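Local coordinates for glutamate receptor kainate-like protein (Pleurobrachia bachei, PDB 4ZDM) that binds glycine in the two-lobed ligand-binding domain of an ionotropic glutamate receptor subunit, and probably couples that binding to opening of an ion channel, at residues Asp106-Met111 with Glu216-Leu221; Asn3-Met8 with Ser225-Leu230; Gly13-Met18 with Ile59-Leu64; Leu84-Asp89 with Gly220-Ser225; Pro19-Pro24 with Ser35-Val40. One frame throughout, in Å; residues are numbered along the deposited sequence. Where two conformers were deposited one is given.

Contacts 1, 3 and 4 are buried, contact 5 is partly so, and contact 2 lies at the surface about 24 Å from the centre of the chain. Contacts 1 and 4 share Gly-220 and Leu-221 of strand 205-221; contact 2 picks up at Ser-225, where the chain turns into helix 228-240. Contact 5 lies within the loop after strand 8-13; contact 3 joins the start of that loop to the one after strand 54-59; the two touch through Ile-14 and Tyr-37. The chemistry follows place: strand pairing and serine bonds in contact 1, apolar packing alone across contact 2, one backbone bond with isoleucine and proline in contact 3, a charged guanidinium in contact 4, and backbone bonds joined by a serine hydroxyl in contact 5.

Contact 1. Residues Asp106-Met111 with Glu216-Leu221; sequences DFSLSM and ELAFGL
The ring of Phe-107 has Ala-218 CB at its edge, 4.2 Å from CD2, while Phe-219 O approaches that ring obliquely. Ser-108 OG comes obliquely to the Phe-219 ring. The Met-111 and Phe-219 side chains cross at about a right angle, the methyl oblique to the ring, but Met-111 was modelled in two conformers and the detail of that approach is doubtful. Strand 106-107 here pairs antiparallel with the end of strand 205-221, in the sheet of a clamshell ligand-binding domain of the periplasmic-binding-protein type. Asp-106 and Leu-221 form a hydrogen-bonded pair with two backbone bonds, and Phe-107 with Gly-220 the non-hydrogen-bonded pair beside it. Ser-108 N still bonds to Phe-219 O at 2.9 Å, and beyond it serine side chains share the bonding. With chi1 at 73°, Ser-108 OG sits between its own N and carbonyl carbon; there it accepts from Phe-219 N at 3.0 Å and gives its proton to Leu-109 O. Met-111 N returns to the strand through Leu-217 O, and the Leu-217 side chain is about 4 Å from the bound glycine. At the far end Glu-216, its chain extended beyond CG, receives Ser-110 OG on OE1 at 2.7 Å, from above the carboxylate plane. Were Glu-216 replaced by an alanine, the Ser-110 hydroxyl and the bridging water would probably lose their shared acceptor, leaving the serine free to turn. That water accepts from Ser-110 N and donates to Glu-216 OE1 at 2.8 Å.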
# COMPACT_ATOMS: atom_id res chain seq x y z
N ASP A 106 6.53 9.18 -14.40
CA ASP A 106 6.38 8.61 -15.75
C ASP A 106 4.92 8.48 -16.11
O ASP A 106 4.02 8.42 -15.24
CB ASP A 106 7.01 7.24 -15.85
CG ASP A 106 8.52 7.25 -16.11
OD1 ASP A 106 9.11 8.33 -16.36
OD2 ASP A 106 9.08 6.13 -16.10
N PHE A 107 4.67 8.46 -17.41
CA PHE A 107 3.35 8.20 -17.98
C PHE A 107 3.42 6.93 -18.79
O PHE A 107 4.40 6.68 -19.52
CB PHE A 107 2.92 9.38 -18.85
CG PHE A 107 2.55 10.57 -18.06
CD1 PHE A 107 3.52 11.46 -17.63
CD2 PHE A 107 1.26 10.79 -17.68
CE1 PHE A 107 3.18 12.56 -16.86
CE2 PHE A 107 0.91 11.87 -16.92
CZ PHE A 107 1.88 12.77 -16.49
N SER A 108 2.37 6.15 -18.65
CA SER A 108 2.20 4.99 -19.52
C SER A 108 2.00 5.40 -20.94
O SER A 108 1.73 6.56 -21.25
CB SER A 108 1.00 4.13 -19.07
OG SER A 108 -0.26 4.73 -19.38
N LEU A 109 2.08 4.41 -21.82
CA LEU A 109 1.52 4.54 -23.15
C LEU A 109 0.09 5.03 -23.00
O LEU A 109 -0.64 4.59 -22.10
CB LEU A 109 1.64 3.20 -23.88
CG LEU A 109 1.23 3.12 -25.32
CD1 LEU A 109 2.22 2.17 -26.09
CD2 LEU A 109 -0.17 2.61 -25.37
N SER A 110 -0.33 5.97 -23.85
CA SER A 110 -1.57 6.67 -23.61
C SER A 110 -2.80 5.92 -24.00
O SER A 110 -2.77 5.08 -24.92
CB SER A 110 -1.51 8.00 -24.31
OG SER A 110 -1.38 7.83 -25.72
N MET A 111 -3.90 6.21 -23.31
CA MET A 111 -5.20 5.63 -23.65
C MET A 111 -5.90 6.41 -24.78
O MET A 111 -6.70 5.85 -25.52
CB MET A 111 -6.10 5.54 -22.39
CG MET A 111 -6.37 6.82 -21.68
SD MET A 111 -7.44 6.54 -20.24
CE MET A 111 -6.02 6.52 -19.16
N GLU A 216 -1.44 13.88 -24.39
CA GLU A 216 -1.84 12.50 -24.14
C GLU A 216 -2.50 12.36 -22.79
O GLU A 216 -2.11 13.07 -21.86
CB GLU A 216 -0.64 11.59 -24.22
CG GLU A 216 -0.07 11.44 -25.63
CD GLU A 216 0.99 10.38 -25.68
OE1 GLU A 216 0.76 9.33 -26.35
OE2 GLU A 216 2.08 10.51 -25.04
N LEU A 217 -3.44 11.44 -22.67
CA LEU A 217 -4.10 11.03 -21.44
C LEU A 217 -3.62 9.63 -21.16
O LEU A 217 -3.77 8.75 -22.02
CB LEU A 217 -5.62 11.06 -21.60
CG LEU A 217 -6.17 12.48 -21.77
CD1 LEU A 217 -7.56 12.42 -22.38
CD2 LEU A 217 -6.25 13.17 -20.45
N ALA A 218 -3.07 9.38 -19.98
CA ALA A 218 -2.39 8.12 -19.68
C ALA A 218 -2.50 7.78 -18.23
O ALA A 218 -3.08 8.53 -17.44
CB ALA A 218 -0.93 8.24 -20.14
N PHE A 219 -1.92 6.66 -17.81
CA PHE A 219 -1.75 6.35 -16.39
C PHE A 219 -0.43 6.91 -15.92
O PHE A 219 0.52 7.09 -16.69
CB PHE A 219 -1.84 4.85 -16.15
CG PHE A 219 -3.22 4.23 -16.37
CD1 PHE A 219 -4.35 4.97 -16.62
CD2 PHE A 219 -3.33 2.85 -16.27
CE1 PHE A 219 -5.60 4.32 -16.78
CE2 PHE A 219 -4.57 2.21 -16.42
CZ PHE A 219 -5.68 2.93 -16.67
N GLY A 220 -0.33 7.19 -14.62
CA GLY A 220 0.86 7.71 -13.98
C GLY A 220 1.58 6.67 -13.14
O GLY A 220 0.90 5.95 -12.40
N LEU A 221 2.92 6.64 -13.22
CA LEU A 221 3.72 5.66 -12.49
C LEU A 221 4.94 6.35 -11.95
O LEU A 221 5.38 7.36 -12.52
CB LEU A 221 4.21 4.50 -13.37
CG LEU A 221 3.14 3.54 -13.92
CD1 LEU A 221 2.41 4.09 -15.09
CD2 LEU A 221 3.81 2.22 -14.32
O HOH W 1 1.57 9.30 -22.39
O HOH W 2 1.45 6.60 -26.11

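Contact 2. Residues Asn3-Met8 with Ser225-Leu230; sequences NNLNGM and SPFKNL
Leu-5 drives both of its methyls at Phe-227, CD2 reaching Phe-227 CB at 3.8 Å and CD1 lying almost as near the same carbon. The two side chains cross obliquely, so the leucine rests against the root of the phenylalanine more than on its ring. The same methyl, CD2, also meets Leu-230 CD1 at 3.7 Å, the two leucines sliding past each other in opposite directions. The Met-8 and Phe-227 side chains cross at about a right angle, the methionine fully extended, with CG anti to its N (chi1 -172°). Its CE stops 4.2 Å from Phe-227 CE2, and SD lies 5.2 Å from the ring centroid in an oblique Met-aromatic contact. Phe-227 has chi1 of 55°, which folds its ring back over its own chain: Ser-225 OG lies above the centre of one ring face, 3.2 Å from the plane, and accepts from Phe-227 N in an ST turn. Leu-230 also touches the backbone of 3-8, at Asn-4 CA and Asn-3 O. Within 3-8 an Asx turn, in which Asn-4 OD1 takes Asn-6 N on a lone pair, and a type I' turn from Leu-5 to Met-8 shape the chain, and Asn-4 OD1 is also bonded by Asn-53 ND2. Met-8 packs as well on Asn-86 of the second subunit. The arrangement is that of a turn leading into strand 8-13, laid by apolar side chains against the N-terminal end of helix 228-240, where Phe-227 holds the N-cap position.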
# COMPACT_ATOMS: atom_id res chain seq x y z
N ASN A 3 3.87 -13.67 -19.34
CA ASN A 3 4.61 -12.95 -18.25
C ASN A 3 3.73 -11.93 -17.54
O ASN A 3 3.04 -11.16 -18.19
CB ASN A 3 5.84 -12.21 -18.78
CG ASN A 3 6.92 -13.14 -19.25
OD1 ASN A 3 6.85 -14.35 -19.02
ND2 ASN A 3 7.93 -12.59 -19.92
N ASN A 4 3.79 -11.92 -16.21
CA ASN A 4 2.87 -11.12 -15.47
C ASN A 4 3.44 -10.82 -14.08
O ASN A 4 4.61 -11.06 -13.77
CB ASN A 4 1.50 -11.80 -15.39
CG ASN A 4 1.51 -13.15 -14.70
OD1 ASN A 4 1.72 -13.28 -13.49
ND2 ASN A 4 1.14 -14.18 -15.46
N LEU A 5 2.62 -10.20 -13.25
CA LEU A 5 3.07 -9.74 -11.92
C LEU A 5 2.85 -10.69 -10.76
O LEU A 5 3.09 -10.35 -9.58
CB LEU A 5 2.40 -8.41 -11.62
CG LEU A 5 2.67 -7.29 -12.60
CD1 LEU A 5 1.98 -6.00 -12.24
CD2 LEU A 5 4.18 -7.06 -12.67
N ASN A 6 2.40 -11.90 -11.05
CA ASN A 6 2.41 -12.99 -10.10
C ASN A 6 1.69 -12.67 -8.82
O ASN A 6 2.12 -13.06 -7.74
CB ASN A 6 3.88 -13.41 -9.80
CG ASN A 6 4.65 -13.82 -11.07
OD1 ASN A 6 4.07 -14.29 -12.04
ND2 ASN A 6 5.96 -13.66 -11.04
N GLY A 7 0.56 -11.97 -8.92
CA GLY A 7 -0.26 -11.70 -7.77
C GLY A 7 0.15 -10.54 -6.88
O GLY A 7 -0.27 -10.38 -5.73
N MET A 8 0.98 -9.67 -7.42
CA MET A 8 1.31 -8.41 -6.76
C MET A 8 0.04 -7.65 -6.43
O MET A 8 -0.90 -7.66 -7.20
CB MET A 8 2.18 -7.52 -7.69
CG MET A 8 2.75 -6.27 -7.08
SD MET A 8 3.74 -5.40 -8.36
CE MET A 8 4.46 -4.14 -7.29
N SER A 225 9.65 2.24 -12.66
CA SER A 225 8.74 1.20 -12.22
C SER A 225 9.00 -0.11 -12.90
O SER A 225 9.05 -0.15 -14.14
CB SER A 225 7.28 1.60 -12.50
OG SER A 225 6.43 0.53 -12.11
N PRO A 226 9.05 -1.18 -12.11
CA PRO A 226 9.28 -2.47 -12.74
C PRO A 226 8.11 -2.98 -13.54
O PRO A 226 8.32 -3.95 -14.29
CB PRO A 226 9.62 -3.37 -11.55
CG PRO A 226 8.98 -2.76 -10.39
CD PRO A 226 9.02 -1.26 -10.63
N PHE A 227 6.91 -2.43 -13.38
CA PHE A 227 5.78 -2.96 -14.11
C PHE A 227 5.32 -2.03 -15.25
O PHE A 227 4.36 -2.32 -15.94
CB PHE A 227 4.61 -3.32 -13.15
CG PHE A 227 4.15 -2.21 -12.26
CD1 PHE A 227 3.25 -1.27 -12.70
CD2 PHE A 227 4.62 -2.12 -10.98
CE1 PHE A 227 2.83 -0.25 -11.89
CE2 PHE A 227 4.18 -1.11 -10.15
CZ PHE A 227 3.31 -0.17 -10.60
N LYS A 228 6.07 -0.95 -15.53
CA LYS A 228 5.71 -0.06 -16.62
C LYS A 228 5.63 -0.77 -17.99
O LYS A 228 4.69 -0.55 -18.73
CB LYS A 228 6.66 1.12 -16.76
CG LYS A 228 6.19 2.13 -17.82
CD LYS A 228 7.01 3.38 -17.79
CE LYS A 228 6.45 4.40 -18.74
NZ LYS A 228 6.55 4.01 -20.18
N ASN A 229 6.61 -1.59 -18.33
CA ASN A 229 6.58 -2.20 -19.63
C ASN A 229 5.37 -3.10 -19.82
O ASN A 229 4.80 -3.14 -20.91
CB ASN A 229 7.88 -2.99 -19.89
CG ASN A 229 9.10 -2.10 -20.02
OD1 ASN A 229 9.00 -0.92 -20.36
ND2 ASN A 229 10.28 -2.68 -19.77
N LEU A 230 4.95 -3.82 -18.78
CA LEU A 230 3.77 -4.68 -18.88
C LEU A 230 2.49 -3.87 -19.02
O LEU A 230 1.58 -4.22 -19.77
CB LEU A 230 3.68 -5.64 -17.68
CG LEU A 230 4.75 -6.75 -17.65
CD1 LEU A 230 4.62 -7.48 -16.32
CD2 LEU A 230 4.56 -7.70 -18.78

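Contact 3. Residues Gly13-Met18 with Ile59-Leu64; sequences GIIPEM and ITPEDL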
# COMPACT_ATOMS: atom_id res chain seq x y z
N GLY A 13 -4.63 5.06 -7.81
CA GLY A 13 -5.15 6.36 -7.50
C GLY A 13 -6.29 6.78 -8.42
O GLY A 13 -6.16 6.70 -9.63
N ILE A 14 -7.40 7.23 -7.83
CA ILE A 14 -8.60 7.63 -8.57
C ILE A 14 -9.13 8.96 -8.05
O ILE A 14 -8.97 9.29 -6.88
CB ILE A 14 -9.74 6.58 -8.47
CG1 ILE A 14 -10.25 6.42 -7.06
CG2 ILE A 14 -9.25 5.25 -8.99
CD1 ILE A 14 -11.65 5.75 -7.00
N ILE A 15 -9.83 9.67 -8.94
CA ILE A 15 -10.76 10.75 -8.64
C ILE A 15 -11.96 10.49 -9.49
O ILE A 15 -11.86 10.39 -10.69
CB ILE A 15 -10.18 12.14 -8.95
CG1 ILE A 15 -9.04 12.48 -7.98
CG2 ILE A 15 -11.28 13.21 -8.84
CD1 ILE A 15 -8.33 13.73 -8.29
N PRO A 16 -13.17 10.48 -8.92
CA PRO A 16 -14.37 10.35 -9.75
C PRO A 16 -14.49 11.51 -10.74
O PRO A 16 -14.42 12.69 -10.35
CB PRO A 16 -15.50 10.39 -8.73
CG PRO A 16 -14.90 9.75 -7.52
CD PRO A 16 -13.52 10.38 -7.49
N GLU A 17 -14.72 11.14 -11.99
CA GLU A 17 -14.99 12.06 -13.10
C GLU A 17 -15.40 11.21 -14.26
O GLU A 17 -14.58 10.50 -14.86
CB GLU A 17 -13.78 12.91 -13.46
CG GLU A 17 -14.11 13.95 -14.50
CD GLU A 17 -12.90 14.78 -14.88
OE1 GLU A 17 -12.27 15.29 -13.93
OE2 GLU A 17 -12.65 14.95 -16.09
N MET A 18 -16.67 11.26 -14.65
CA MET A 18 -17.12 10.55 -15.81
C MET A 18 -16.65 11.22 -17.07
O MET A 18 -16.45 12.43 -17.09
CB MET A 18 -18.65 10.44 -15.74
CG MET A 18 -19.13 9.43 -14.68
SD MET A 18 -18.63 7.73 -14.99
CE MET A 18 -19.87 7.25 -16.19
N ILE A 59 -7.60 4.28 -4.22
CA ILE A 59 -7.40 5.24 -3.16
C ILE A 59 -7.64 6.61 -3.77
O ILE A 59 -7.05 6.97 -4.80
CB ILE A 59 -5.98 5.18 -2.54
CG1 ILE A 59 -5.81 3.83 -1.79
CG2 ILE A 59 -5.74 6.41 -1.62
CD1 ILE A 59 -4.53 3.71 -1.03
N THR A 60 -8.54 7.37 -3.16
CA THR A 60 -8.88 8.73 -3.58
C THR A 60 -8.16 9.73 -2.70
O THR A 60 -8.23 9.63 -1.44
CB THR A 60 -10.40 8.93 -3.44
OG1 THR A 60 -11.06 7.92 -4.19
CG2 THR A 60 -10.85 10.25 -3.97
N PRO A 61 -7.46 10.71 -3.29
CA PRO A 61 -6.75 11.66 -2.42
C PRO A 61 -7.71 12.48 -1.60
O PRO A 61 -8.76 12.89 -2.08
CB PRO A 61 -5.99 12.55 -3.40
CG PRO A 61 -6.68 12.36 -4.69
CD PRO A 61 -7.24 10.97 -4.70
N GLU A 62 -7.30 12.76 -0.37
CA GLU A 62 -8.13 13.58 0.51
C GLU A 62 -8.51 14.93 -0.12
O GLU A 62 -9.64 15.41 0.04
CB GLU A 62 -7.38 13.80 1.83
CG GLU A 62 -6.96 12.50 2.48
CD GLU A 62 -6.26 12.70 3.81
OE1 GLU A 62 -6.47 13.75 4.45
OE2 GLU A 62 -5.49 11.79 4.20
N ASP A 63 -7.56 15.53 -0.83
CA ASP A 63 -7.76 16.86 -1.40
C ASP A 63 -8.52 16.90 -2.72
O ASP A 63 -8.85 18.00 -3.19
CB ASP A 63 -6.41 17.58 -1.50
CG ASP A 63 -5.44 17.01 -2.54
OD1 ASP A 63 -5.87 16.16 -3.35
OD2 ASP A 63 -4.25 17.45 -2.47
N LEU A 64 -8.84 15.73 -3.26
CA LEU A 64 -9.60 15.58 -4.49
C LEU A 64 -9.00 16.39 -5.65
O LEU A 64 -9.69 16.81 -6.60
CB LEU A 64 -11.05 15.95 -4.22
CG LEU A 64 -11.85 14.89 -3.47
CD1 LEU A 64 -13.20 15.51 -3.09
CD2 LEU A 64 -12.05 13.63 -4.29
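Ile-14 N donates to Ile-59 O at 3.1 Å, from above the carbonyl plane, in the one conventional hydrogen bond between the segments. It belongs to the parallel bridge between Gly-13 and Ile-59, where the strands end. Two CA-H...O contacts follow the same line: Gly-13 CA to Ile-59 O, and Thr-60 CA to Ile-14 O at 3.3 Å. The next donor in a parallel ladder would be residue 61, but that is a proline without an N-H. Its CD lies 3.3 Å from Ile-14 O, a carbonyl that is buried and has no hydrogen-bond partner.

Van der Waals contacts do the rest. Ile-14, with chi1 at 64°, sets CG1 against Thr-60 OG1 at 3.3 Å, the side chains meeting at a slant. Ile-15 runs at about a right angle to Pro-61, CG1 4.0 Å from CD, while its CD1 reaches Leu-64 O at 3.8 Å, at the closing residue of the type I turn from Pro-61 to Leu-64. Ile-15 also touches Phe-66, and Glu-17 forms a salt bridge with Arg-147; both partners line the glycine pocket. Here the paired strands of the beta-alpha-beta unit 8-13, 40-52 and 54-59 open into loops at their C-terminal ends, the side from which this fold binds its ligand.

Contact 4. Residues Leu84-Asp89 with Gly220-Ser225; sequences LDNKTD and GLRKNS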
# COMPACT_ATOMS: atom_id res chain seq x y z
N LEU A 84 3.88 9.71 -5.49
CA LEU A 84 5.26 9.94 -5.06
C LEU A 84 5.53 9.49 -3.64
O LEU A 84 6.64 9.02 -3.35
CB LEU A 84 5.60 11.41 -5.22
CG LEU A 84 5.74 11.87 -6.66
CD1 LEU A 84 5.81 13.40 -6.77
CD2 LEU A 84 6.95 11.26 -7.33
N ASP A 85 4.52 9.56 -2.80
CA ASP A 85 4.65 9.12 -1.42
C ASP A 85 4.50 7.62 -1.24
O ASP A 85 4.56 7.14 -0.12
CB ASP A 85 3.58 9.79 -0.54
CG ASP A 85 3.82 11.26 -0.30
OD1 ASP A 85 4.94 11.73 -0.52
OD2 ASP A 85 2.83 11.91 0.17
N ASN A 86 4.22 6.86 -2.31
CA ASN A 86 4.00 5.43 -2.22
C ASN A 86 2.69 5.07 -1.54
O ASN A 86 2.47 3.88 -1.24
CB ASN A 86 5.18 4.74 -1.51
CG ASN A 86 5.65 3.51 -2.22
OD1 ASN A 86 5.10 2.46 -2.08
ND2 ASN A 86 6.72 3.63 -2.97
N LYS A 87 1.78 6.02 -1.40
CA LYS A 87 0.45 5.67 -0.96
C LYS A 87 -0.27 4.87 -2.05
O LYS A 87 -0.98 3.89 -1.77
CB LYS A 87 -0.32 6.94 -0.58
CG LYS A 87 -1.68 6.63 0.02
CD LYS A 87 -2.23 7.74 0.87
CE LYS A 87 -3.49 7.26 1.63
NZ LYS A 87 -3.18 6.12 2.53
N THR A 88 -0.08 5.29 -3.29
CA THR A 88 -0.51 4.52 -4.45
C THR A 88 0.67 4.10 -5.28
O THR A 88 1.78 4.60 -5.11
CB THR A 88 -1.47 5.31 -5.32
OG1 THR A 88 -0.82 6.55 -5.65
CG2 THR A 88 -2.79 5.58 -4.59
N ASP A 89 0.44 3.14 -6.16
CA ASP A 89 1.45 2.61 -7.08
C ASP A 89 1.25 3.00 -8.54
O ASP A 89 2.21 2.95 -9.34
CB ASP A 89 1.47 1.10 -6.98
CG ASP A 89 1.70 0.64 -5.58
OD1 ASP A 89 2.79 0.97 -5.00
OD2 ASP A 89 0.81 0.00 -4.97
N GLY A 220 -0.33 7.19 -14.62
CA GLY A 220 0.86 7.71 -13.98
C GLY A 220 1.58 6.67 -13.14
O GLY A 220 0.90 5.95 -12.40
N LEU A 221 2.92 6.64 -13.22
CA LEU A 221 3.72 5.66 -12.49
C LEU A 221 4.94 6.35 -11.95
O LEU A 221 5.38 7.36 -12.52
CB LEU A 221 4.21 4.50 -13.37
CG LEU A 221 3.14 3.54 -13.92
CD1 LEU A 221 2.41 4.09 -15.09
CD2 LEU A 221 3.81 2.22 -14.32
N ARG A 222 5.50 5.86 -10.86
CA ARG A 222 6.80 6.36 -10.43
C ARG A 222 7.85 6.04 -11.48
O ARG A 222 7.76 5.05 -12.20
CB ARG A 222 7.20 5.77 -9.05
CG ARG A 222 6.40 6.31 -7.90
CD ARG A 222 6.88 5.73 -6.57
NE ARG A 222 6.60 4.31 -6.44
CZ ARG A 222 5.41 3.84 -6.05
NH1 ARG A 222 4.44 4.66 -5.73
NH2 ARG A 222 5.21 2.52 -6.00
N LYS A 223 8.87 6.89 -11.53
CA LYS A 223 10.02 6.58 -12.38
C LYS A 223 10.63 5.22 -12.02
O LYS A 223 10.65 4.81 -10.87
CB LYS A 223 11.06 7.70 -12.28
CG LYS A 223 10.55 8.99 -12.85
CD LYS A 223 11.62 10.04 -12.79
CE LYS A 223 11.22 11.21 -13.64
NZ LYS A 223 12.48 11.94 -13.98
N ASN A 224 11.12 4.53 -13.03
CA ASN A 224 11.82 3.25 -12.87
C ASN A 224 10.94 2.14 -12.36
O ASN A 224 11.36 1.18 -11.71
CB ASN A 224 13.03 3.42 -11.93
CG ASN A 224 14.04 4.42 -12.49
OD1 ASN A 224 14.47 4.30 -13.63
ND2 ASN A 224 14.32 5.46 -11.72
N SER A 225 9.65 2.24 -12.66
CA SER A 225 8.74 1.20 -12.22
C SER A 225 9.00 -0.11 -12.90
O SER A 225 9.05 -0.15 -14.14
CB SER A 225 7.28 1.60 -12.50
OG SER A 225 6.43 0.53 -12.11
O HOH W 3 4.83 3.38 -9.64
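Arg-222 turns the edge of its guanidinium to two neighbouring residues of 84-89. NH1 gives a hydrogen to Thr-88 O at 2.7 Å, the oxygen lying in the guanidinium plane and the nitrogen in the carbonyl plane. NH2 makes a salt bridge to the anti lone pair of Asp-89 OD1, at 3.0 Å and nearly straight; carboxylate and guanidinium are turned 80° apart. One face of the guanidinium is covered by the amide of Asn-86, stacked with the planes 22° apart and ND2 3.3 Å above the centre. A water lies over the opposite face. That water accepts from Arg-222 N at 2.8 Å and donates to Asp-89 O at 2.7 Å, so it also ties the two backbones together. The arginine chain is bent at chi3 (-68°), which swings the flat group back toward Thr-88.

One shell further out, Asn-86 gets its place from a Schellman motif that ends helix 78-84, and NH1 of Arg-222 also bonds to Leu-83 O in that helix. Asp-89 is held from its other oxygen, where OD2 accepts Arg-11 N. Beyond Asn-86 lies His-9 of the second subunit. With a leucine in place of Arg-222, Asp-89 OD1 would probably lose its counter-charge and the carbonyls of Thr-88 and Leu-83 a shared donor. A cation bonded to two carbonyls close to a helix C-terminus, and to a carboxylate, is likely to offset the partial negative charge there and lock this loop to the end of strand 205-221.

Contact 5. Residues Pro19-Pro24 with Ser35-Val40; sequences PFISEP and SCYTGV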
# COMPACT_ATOMS: atom_id res chain seq x y z
N PRO A 19 -16.44 10.43 -18.16
CA PRO A 19 -16.81 9.01 -18.29
C PRO A 19 -15.74 8.02 -17.83
O PRO A 19 -15.91 6.81 -18.00
CB PRO A 19 -17.02 8.87 -19.81
CG PRO A 19 -16.01 9.80 -20.37
CD PRO A 19 -15.94 10.98 -19.43
N PHE A 20 -14.68 8.53 -17.22
CA PHE A 20 -13.52 7.72 -16.91
C PHE A 20 -13.71 6.87 -15.65
O PHE A 20 -13.41 5.66 -15.65
CB PHE A 20 -12.30 8.62 -16.79
CG PHE A 20 -12.05 9.47 -18.01
CD1 PHE A 20 -11.66 8.89 -19.22
CD2 PHE A 20 -12.29 10.84 -17.97
CE1 PHE A 20 -11.48 9.70 -20.36
CE2 PHE A 20 -12.09 11.61 -19.11
CZ PHE A 20 -11.69 11.05 -20.28
N ILE A 21 -14.20 7.50 -14.57
CA ILE A 21 -14.42 6.84 -13.26
C ILE A 21 -15.65 7.43 -12.63
O ILE A 21 -15.78 8.66 -12.56
CB ILE A 21 -13.21 7.00 -12.30
CG1 ILE A 21 -11.93 6.51 -12.97
CG2 ILE A 21 -13.48 6.28 -10.96
CD1 ILE A 21 -10.69 6.72 -12.15
N SER A 22 -16.59 6.58 -12.22
CA SER A 22 -17.78 7.09 -11.53
C SER A 22 -17.55 7.50 -10.09
O SER A 22 -16.53 7.20 -9.50
CB SER A 22 -18.85 6.00 -11.58
OG SER A 22 -18.51 4.93 -10.72
N GLU A 23 -18.52 8.22 -9.51
CA GLU A 23 -18.61 8.26 -8.05
C GLU A 23 -18.81 6.84 -7.51
O GLU A 23 -19.34 5.98 -8.22
CB GLU A 23 -19.77 9.16 -7.60
CG GLU A 23 -19.65 10.57 -8.01
CD GLU A 23 -18.60 11.37 -7.27
OE1 GLU A 23 -18.09 10.94 -6.22
OE2 GLU A 23 -18.30 12.51 -7.72
N PRO A 24 -18.43 6.60 -6.27
CA PRO A 24 -18.74 5.30 -5.64
C PRO A 24 -20.25 5.12 -5.54
O PRO A 24 -20.96 6.11 -5.35
CB PRO A 24 -18.10 5.40 -4.26
CG PRO A 24 -17.91 6.88 -4.01
CD PRO A 24 -17.70 7.50 -5.36
N SER A 35 -15.43 -2.63 -6.91
CA SER A 35 -16.75 -3.07 -7.31
C SER A 35 -17.79 -1.99 -7.12
O SER A 35 -18.88 -2.14 -7.65
CB SER A 35 -17.13 -4.35 -6.56
OG SER A 35 -17.39 -4.05 -5.20
N CYS A 36 -17.47 -0.93 -6.40
CA CYS A 36 -18.38 0.17 -6.18
C CYS A 36 -18.38 1.18 -7.33
O CYS A 36 -19.06 2.20 -7.27
CB CYS A 36 -18.02 0.93 -4.90
SG CYS A 36 -18.22 0.04 -3.33
N TYR A 37 -17.58 0.93 -8.39
CA TYR A 37 -17.37 1.91 -9.46
C TYR A 37 -17.65 1.37 -10.84
O TYR A 37 -17.56 0.16 -11.07
CB TYR A 37 -15.90 2.38 -9.44
CG TYR A 37 -15.50 3.09 -8.17
CD1 TYR A 37 -15.12 2.37 -7.00
CD2 TYR A 37 -15.56 4.47 -8.09
CE1 TYR A 37 -14.76 3.01 -5.85
CE2 TYR A 37 -15.19 5.11 -6.92
CZ TYR A 37 -14.80 4.40 -5.82
OH TYR A 37 -14.50 5.10 -4.69
N THR A 38 -17.96 2.29 -11.75
CA THR A 38 -18.01 2.04 -13.19
C THR A 38 -17.19 3.11 -13.91
O THR A 38 -16.60 3.97 -13.25
CB THR A 38 -19.46 2.05 -13.76
OG1 THR A 38 -19.99 3.38 -13.55
CG2 THR A 38 -20.32 0.98 -13.10
N GLY A 39 -17.08 3.00 -15.24
CA GLY A 39 -16.37 3.96 -16.06
C GLY A 39 -15.37 3.30 -16.98
O GLY A 39 -14.97 2.16 -16.80
N VAL A 40 -14.97 4.04 -17.99
CA VAL A 40 -14.01 3.56 -18.99
C VAL A 40 -12.77 3.01 -18.33
O VAL A 40 -12.29 1.90 -18.63
CB VAL A 40 -13.63 4.70 -19.97
CG1 VAL A 40 -12.49 4.27 -20.88
CG2 VAL A 40 -14.83 5.15 -20.78
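Ser-22 and Thr-38 exchange two bonds: Ser-22 N donates to Thr-38 O at 2.8 Å, and Thr-38 N returns to the hydroxyl, Ser-22 OG, at 2.9 Å and 176°. The hydroxyl is used twice, since it passes its own proton to Glu-23 O at 2.8 Å. A chi1 of 72° puts OG near enough to the backbone for both. Further along, Val-40 N, in the first turn of helix 40-52, gives to Pro-19 O at 2.9 Å. Gly-39, between Thr-38 and Val-40, lies against Phe-20 O, with which a CB would clash; Gly-39 N is bonded to Tyr-251 OH.

Ser-22 O is the exception, a buried carbonyl without a hydrogen-bond partner. It sits in the plane of the Tyr-37 ring, at the edge, 3.2 Å from CD2. Over one face of that ring lies Pro-24 CA, 3.8 Å above the plane and toward the rim, in a CH-pi contact. The tyrosine hydroxyl goes to Ile-31 O. The two segments run nearly antiparallel, with Cys-36 tied to Cys-28 by a disulfide. One serine hydroxyl thus stands in for a backbone acceptor, while the unbonded Ser-22 carbonyl probably gains a little from the positive rim of the aromatic ring.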